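Local atomic coordinates of Roadblock/LAMTOR2 domain-containing protein (Streptomyces avermitilis, PDB entry 3LEQ), a protein that is of unknown function but carries a Roadblock/LC7 domain, a fold that in its relatives often serves as a dimerising scaffold in the regulation of small GTPases. Residues 92-97 with 107-112; 23-28 with 45-50. All coordinates share one frame; numbering follows the deposited sequence. Where two conformers were deposited one is given.

Interaction 1 of 2, residues 92-97 with 107-112; sequences LVVLTR and YQMNML
Leu-92 has its CG turned directly opposite the backbone N (chi1 173°), which carries its methyls toward helix 107-112, while Met-109, a selenomethionine in this crystal, leaves the helix with CG anti to its carbonyl carbon and bends at chi3 (67°), which folds CE back along the strand. The two chains cross obliquely: CD2 of Leu-92 sits 3.8 Å from CB of Met-109, and CE of Met-109 lies 3.9 Å from CG of Leu-92. That terminal methyl also comes 3.8 Å from the carbonyl O of Leu-92, so the end of Met-109 lies against backbone as well as side chain. Two residues along the strand, Val-94, in the conformer described, lies alongside the end of Met-109, the two running in opposite senses, its CB 4.0 Å from SE and its CG2 4.0 Å from CE of Met-109. One turn on, Leu-112, likewise in one of two conformers, meets Leu-92 at about a right angle, CD2 to CD2 at 3.9 Å. Leu-92 thus lies against two successive turns of the helix. Leu-8 and Leu-9 of helix 4-15 pack on Leu-112, and Ile-82 and Thr-84 of strand 80-85 adjoin Met-109. The segments run roughly antiparallel, 149° between their N-to-C directions, with axes 10.3 Å apart; alternate strand residues meet a buried helix face, the layered helix-on-sheet packing of the Roadblock/LC7 fold, here using its C-terminal helix.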
loop_
_atom_site.group_PDB
_atom_site.type_symbol
_atom_site.label_atom_id
_atom_site.label_comp_id
_atom_site.label_asym_id
_atom_site.label_seq_id
_atom_site.Cartn_x
_atom_site.Cartn_y
_atom_site.Cartn_z
ATOM N N LEU A 92 2.443 2.882 -4.289
ATOM C CA LEU A 92 1.711 1.810 -3.648
ATOM C C LEU A 92 2.021 1.866 -2.163
ATOM O O LEU A 92 3.219 1.963 -1.764
ATOM C CB LEU A 92 2.174 0.444 -4.217
ATOM C CG LEU A 92 1.617 -0.817 -3.527
ATOM C CD1 LEU A 92 0.091 -0.928 -3.714
ATOM C CD2 LEU A 92 2.335 -2.082 -4.084
ATOM N N VAL A 93 0.985 1.798 -1.327
ATOM C CA VAL A 93 1.204 1.886 0.106
ATOM C C VAL A 93 0.500 0.715 0.754
ATOM O O VAL A 93 -0.658 0.468 0.489
ATOM C CB VAL A 93 0.664 3.205 0.717
ATOM C CG1 VAL A 93 1.027 3.297 2.177
ATOM C CG2 VAL A 93 1.174 4.460 -0.071
ATOM N N VAL A 94 1.196 0.008 1.625
ATOM C CA VAL A 94 0.647 -1.183 2.261
ATOM C C VAL A 94 0.768 -1.074 3.774
ATOM O O VAL A 94 1.775 -0.524 4.270
ATOM C CB VAL A 94 1.392 -2.452 1.746
ATOM C CG1 VAL A 94 1.331 -3.600 2.748
ATOM C CG2 VAL A 94 0.829 -2.888 0.383
ATOM N N LEU A 95 -0.225 -1.605 4.485
ATOM C CA LEU A 95 -0.141 -1.833 5.933
ATOM C C LEU A 95 -0.046 -3.343 6.171
ATOM O O LEU A 95 -0.876 -4.117 5.674
ATOM C CB LEU A 95 -1.340 -1.245 6.685
ATOM C CG LEU A 95 -1.416 0.285 6.810
ATOM C CD1 LEU A 95 -2.750 0.707 7.393
ATOM C CD2 LEU A 95 -0.244 0.871 7.642
ATOM N N THR A 96 0.972 -3.759 6.923
ATOM C CA THR A 96 1.120 -5.165 7.309
ATOM C C THR A 96 0.579 -5.437 8.718
ATOM O O THR A 96 0.393 -4.513 9.518
ATOM C CB THR A 96 2.592 -5.607 7.301
ATOM O OG1 THR A 96 3.225 -5.176 8.515
ATOM C CG2 THR A 96 3.339 -5.044 6.074
ATOM N N ARG A 97 0.366 -6.718 9.011
ATOM C CA ARG A 97 0.070 -7.209 10.349
ATOM C C ARG A 97 1.363 -7.192 11.164
ATOM O O ARG A 97 2.434 -6.872 10.627
ATOM C CB ARG A 97 -0.498 -8.634 10.264
ATOM N N TYR A 107 8.734 -8.288 -1.790
ATOM C CA TYR A 107 8.688 -9.096 -3.008
ATOM C C TYR A 107 7.282 -9.088 -3.605
ATOM O O TYR A 107 7.097 -8.849 -4.791
ATOM C CB TYR A 107 9.136 -10.554 -2.708
ATOM C CG TYR A 107 8.829 -11.497 -3.853
ATOM C CD1 TYR A 107 9.675 -11.581 -4.958
ATOM C CD2 TYR A 107 7.660 -12.272 -3.851
ATOM C CE1 TYR A 107 9.377 -12.439 -6.023
ATOM C CE2 TYR A 107 7.348 -13.120 -4.917
ATOM C CZ TYR A 107 8.211 -13.201 -5.991
ATOM O OH TYR A 107 7.891 -14.048 -7.033
ATOM N N GLN A 108 6.278 -9.328 -2.778
ATOM C CA GLN A 108 4.880 -9.298 -3.255
ATOM C C GLN A 108 4.475 -7.942 -3.864
ATOM O O GLN A 108 3.794 -7.893 -4.916
ATOM C CB GLN A 108 3.902 -9.683 -2.129
ATOM C CG GLN A 108 3.985 -11.153 -1.727
ATOM C CD GLN A 108 3.412 -12.088 -2.772
ATOM O OE1 GLN A 108 2.712 -11.670 -3.698
ATOM N NE2 GLN A 108 3.690 -13.374 -2.615
HETATM N N MSE A 109 4.869 -6.847 -3.198
HETATM C CA MSE A 109 4.595 -5.504 -3.711
HETATM C C MSE A 109 5.315 -5.270 -5.039
HETATM O O MSE A 109 4.742 -4.721 -5.962
HETATM C CB MSE A 109 5.017 -4.449 -2.693
HETATM C CG MSE A 109 4.247 -4.534 -1.397
HETATM SE SE MSE A 109 4.910 -3.279 -0.071
HETATM C CE MSE A 109 4.434 -1.574 -0.890
ATOM N N ASN A 110 6.571 -5.699 -5.122
ATOM C CA ASN A 110 7.363 -5.540 -6.350
ATOM C C ASN A 110 6.721 -6.317 -7.521
ATOM O O ASN A 110 6.656 -5.816 -8.639
ATOM C CB ASN A 110 8.821 -5.989 -6.125
ATOM C CG ASN A 110 9.658 -4.963 -5.335
ATOM O OD1 ASN A 110 9.321 -3.781 -5.253
ATOM N ND2 ASN A 110 10.765 -5.430 -4.749
HETATM N N MSE A 111 6.207 -7.513 -7.236
HETATM C CA MSE A 111 5.498 -8.315 -8.253
HETATM C C MSE A 111 4.201 -7.637 -8.673
HETATM O O MSE A 111 3.845 -7.655 -9.846
HETATM C CB MSE A 111 5.218 -9.737 -7.750
HETATM C CG MSE A 111 6.478 -10.593 -7.505
HETATM SE SE MSE A 111 7.674 -10.720 -9.085
HETATM C CE MSE A 111 9.054 -9.435 -8.514
ATOM N N LEU A 112 3.501 -7.028 -7.720
ATOM C CA LEU A 112 2.264 -6.291 -8.014
ATOM C C LEU A 112 2.529 -5.103 -8.954
ATOM O O LEU A 112 1.810 -4.899 -9.929
ATOM C CB LEU A 112 1.598 -5.813 -6.716
ATOM C CG LEU A 112 0.297 -5.012 -6.861
ATOM C CD1 LEU A 112 -0.739 -5.792 -7.650
ATOM C CD2 LEU A 112 -0.258 -4.565 -5.515
#

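Interaction 2 of 2, residues 23-28 with 45-50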
loop_
_atom_site.group_PDB
_atom_site.type_symbol
_atom_site.label_atom_id
_atom_site.label_comp_id
_atom_site.label_asym_id
_atom_site.label_seq_id
_atom_site.Cartn_x
_atom_site.Cartn_y
_atom_site.Cartn_z
ATOM N N VAL A 23 -3.259 0.618 -0.762
ATOM C CA VAL A 23 -3.792 1.703 -1.589
ATOM C C VAL A 23 -2.763 2.113 -2.623
ATOM O O VAL A 23 -1.554 1.871 -2.449
ATOM C CB VAL A 23 -4.158 2.974 -0.752
ATOM C CG1 VAL A 23 -5.237 2.673 0.255
ATOM C CG2 VAL A 23 -2.935 3.562 -0.031
ATOM N N VAL A 24 -3.243 2.749 -3.685
ATOM C CA VAL A 24 -2.363 3.432 -4.628
ATOM C C VAL A 24 -2.738 4.931 -4.618
ATOM O O VAL A 24 -3.911 5.292 -4.777
ATOM C CB VAL A 24 -2.464 2.856 -6.037
ATOM C CG1 VAL A 24 -1.674 3.724 -7.020
ATOM C CG2 VAL A 24 -1.965 1.401 -6.062
ATOM N N LEU A 25 -1.745 5.775 -4.373
ATOM C CA LEU A 25 -1.956 7.217 -4.256
ATOM C C LEU A 25 -1.303 7.918 -5.438
ATOM O O LEU A 25 -0.217 7.530 -5.857
ATOM C CB LEU A 25 -1.345 7.727 -2.941
ATOM C CG LEU A 25 -1.712 6.944 -1.663
ATOM C CD1 LEU A 25 -0.911 7.483 -0.478
ATOM C CD2 LEU A 25 -3.237 7.007 -1.366
ATOM N N SER A 26 -1.944 8.971 -5.948
ATOM C CA SER A 26 -1.380 9.780 -7.018
ATOM C C SER A 26 -0.323 10.690 -6.413
ATOM O O SER A 26 -0.220 10.795 -5.190
ATOM C CB SER A 26 -2.472 10.637 -7.661
ATOM O OG SER A 26 -2.915 11.619 -6.732
ATOM N N GLU A 27 0.445 11.359 -7.271
ATOM C CA GLU A 27 1.423 12.357 -6.842
ATOM C C GLU A 27 0.825 13.413 -5.898
ATOM O O GLU A 27 1.491 13.840 -4.960
ATOM C CB GLU A 27 2.088 13.025 -8.053
ATOM N N ASP A 28 -0.427 13.810 -6.127
ATOM C CA ASP A 28 -1.088 14.807 -5.270
ATOM C C ASP A 28 -1.631 14.265 -3.934
ATOM O O ASP A 28 -2.076 15.044 -3.094
ATOM C CB ASP A 28 -2.202 15.532 -6.033
ATOM N N ARG A 45 -6.988 8.079 5.803
ATOM C CA ARG A 45 -6.077 8.192 6.945
ATOM C C ARG A 45 -4.674 7.674 6.609
ATOM O O ARG A 45 -3.669 8.315 6.961
ATOM C CB ARG A 45 -6.627 7.444 8.153
ATOM C CG ARG A 45 -6.011 7.881 9.471
ATOM C CD ARG A 45 -6.705 7.246 10.683
ATOM N NE ARG A 45 -6.971 8.203 11.762
ATOM C CZ ARG A 45 -6.044 8.872 12.451
ATOM N NH1 ARG A 45 -4.748 8.722 12.181
ATOM N NH2 ARG A 45 -6.422 9.713 13.404
ATOM N N LEU A 46 -4.605 6.522 5.926
ATOM C CA LEU A 46 -3.337 6.011 5.422
ATOM C C LEU A 46 -2.773 6.990 4.398
ATOM O O LEU A 46 -1.563 7.265 4.391
ATOM C CB LEU A 46 -3.504 4.627 4.787
ATOM C CG LEU A 46 -2.250 3.922 4.267
ATOM C CD1 LEU A 46 -1.138 3.880 5.313
ATOM C CD2 LEU A 46 -2.643 2.512 3.819
ATOM N N ALA A 47 -3.656 7.559 3.572
ATOM C CA ALA A 47 -3.207 8.497 2.552
ATOM C C ALA A 47 -2.610 9.749 3.178
ATOM O O ALA A 47 -1.610 10.267 2.675
ATOM C CB ALA A 47 -4.339 8.836 1.576
ATOM N N ALA A 48 -3.209 10.231 4.273
ATOM C CA ALA A 48 -2.717 11.436 4.964
ATOM C C ALA A 48 -1.343 11.160 5.575
ATOM O O ALA A 48 -0.457 12.023 5.552
ATOM C CB ALA A 48 -3.709 11.900 6.044
ATOM N N THR A 49 -1.172 9.963 6.129
ATOM C CA THR A 49 0.118 9.563 6.687
ATOM C C THR A 49 1.207 9.466 5.612
ATOM O O THR A 49 2.331 9.940 5.798
ATOM C CB THR A 49 0.012 8.199 7.412
ATOM O OG1 THR A 49 -0.995 8.286 8.419
ATOM C CG2 THR A 49 1.321 7.847 8.099
ATOM N N ALA A 50 0.863 8.862 4.483
ATOM C CA ALA A 50 1.824 8.658 3.402
ATOM C C ALA A 50 2.248 9.994 2.801
ATOM O O ALA A 50 3.426 10.213 2.504
ATOM C CB ALA A 50 1.245 7.745 2.355
#
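Leu-25 spreads its two methyls along helix 45-50: CD2 meets CB of Ala-47 and CD1 reaches CB of Ala-50, each at 3.6 Å. CD1 also lies 3.9 Å from CA of Ala-47, bringing the leucine fork close to the helix backbone. The small alanines let it come that near, and the CA atoms of Leu-25 and Ala-47 are 7.0 Å apart. Cutting Leu-25 back to an alanine would remove both methyls and is likely to open a gap over Ala-47 and Ala-50, leaving their methyls without this strand partner. Two residues earlier on the strand, Val-23 holds CG1 opposite its carbonyl carbon (chi1 -62°), which leaves CG2 between the backbone N and that carbon, facing the helix. There CG2 of Val-23 lies 4.0 Å from CD2 of Leu-46, the two side chains alongside each other and pointing opposite ways. The strand and helix segments are inclined at 52° to each other, their axes 9.7 Å apart at closest approach. Phe-38 touches both Val-23 and Leu-46, and Val-31 of the neighbouring strand packs against Leu-25 and Ala-47. Across the contact all three pairs are apolar and buried, so the helix is held to the strand here by shape and hydrophobic burial, with Leu-25 fitted against two small residues.

Interactions 1 and 2 meet through neighbouring antiparallel strands of one sheet, with centres 14 Å apart. Their backbones come together where Val-93 N lies 2.8 Å from Val-23 O, a probable hydrogen bond. Residues alternate along strand 90-96: Leu-92 and Val-94 serve interaction 1 on one face, whereas Val-93 turns to the other and packs on the side chains of interaction 2, its CG2 3.7 Å from Leu-25 CD1 and its CG1 3.9 Å from Leu-46 CD1. The helices 102-115 and 40-55 thus cover opposite faces of the sheet. Both segments of interaction 2 precede those of interaction 1 in the sequence.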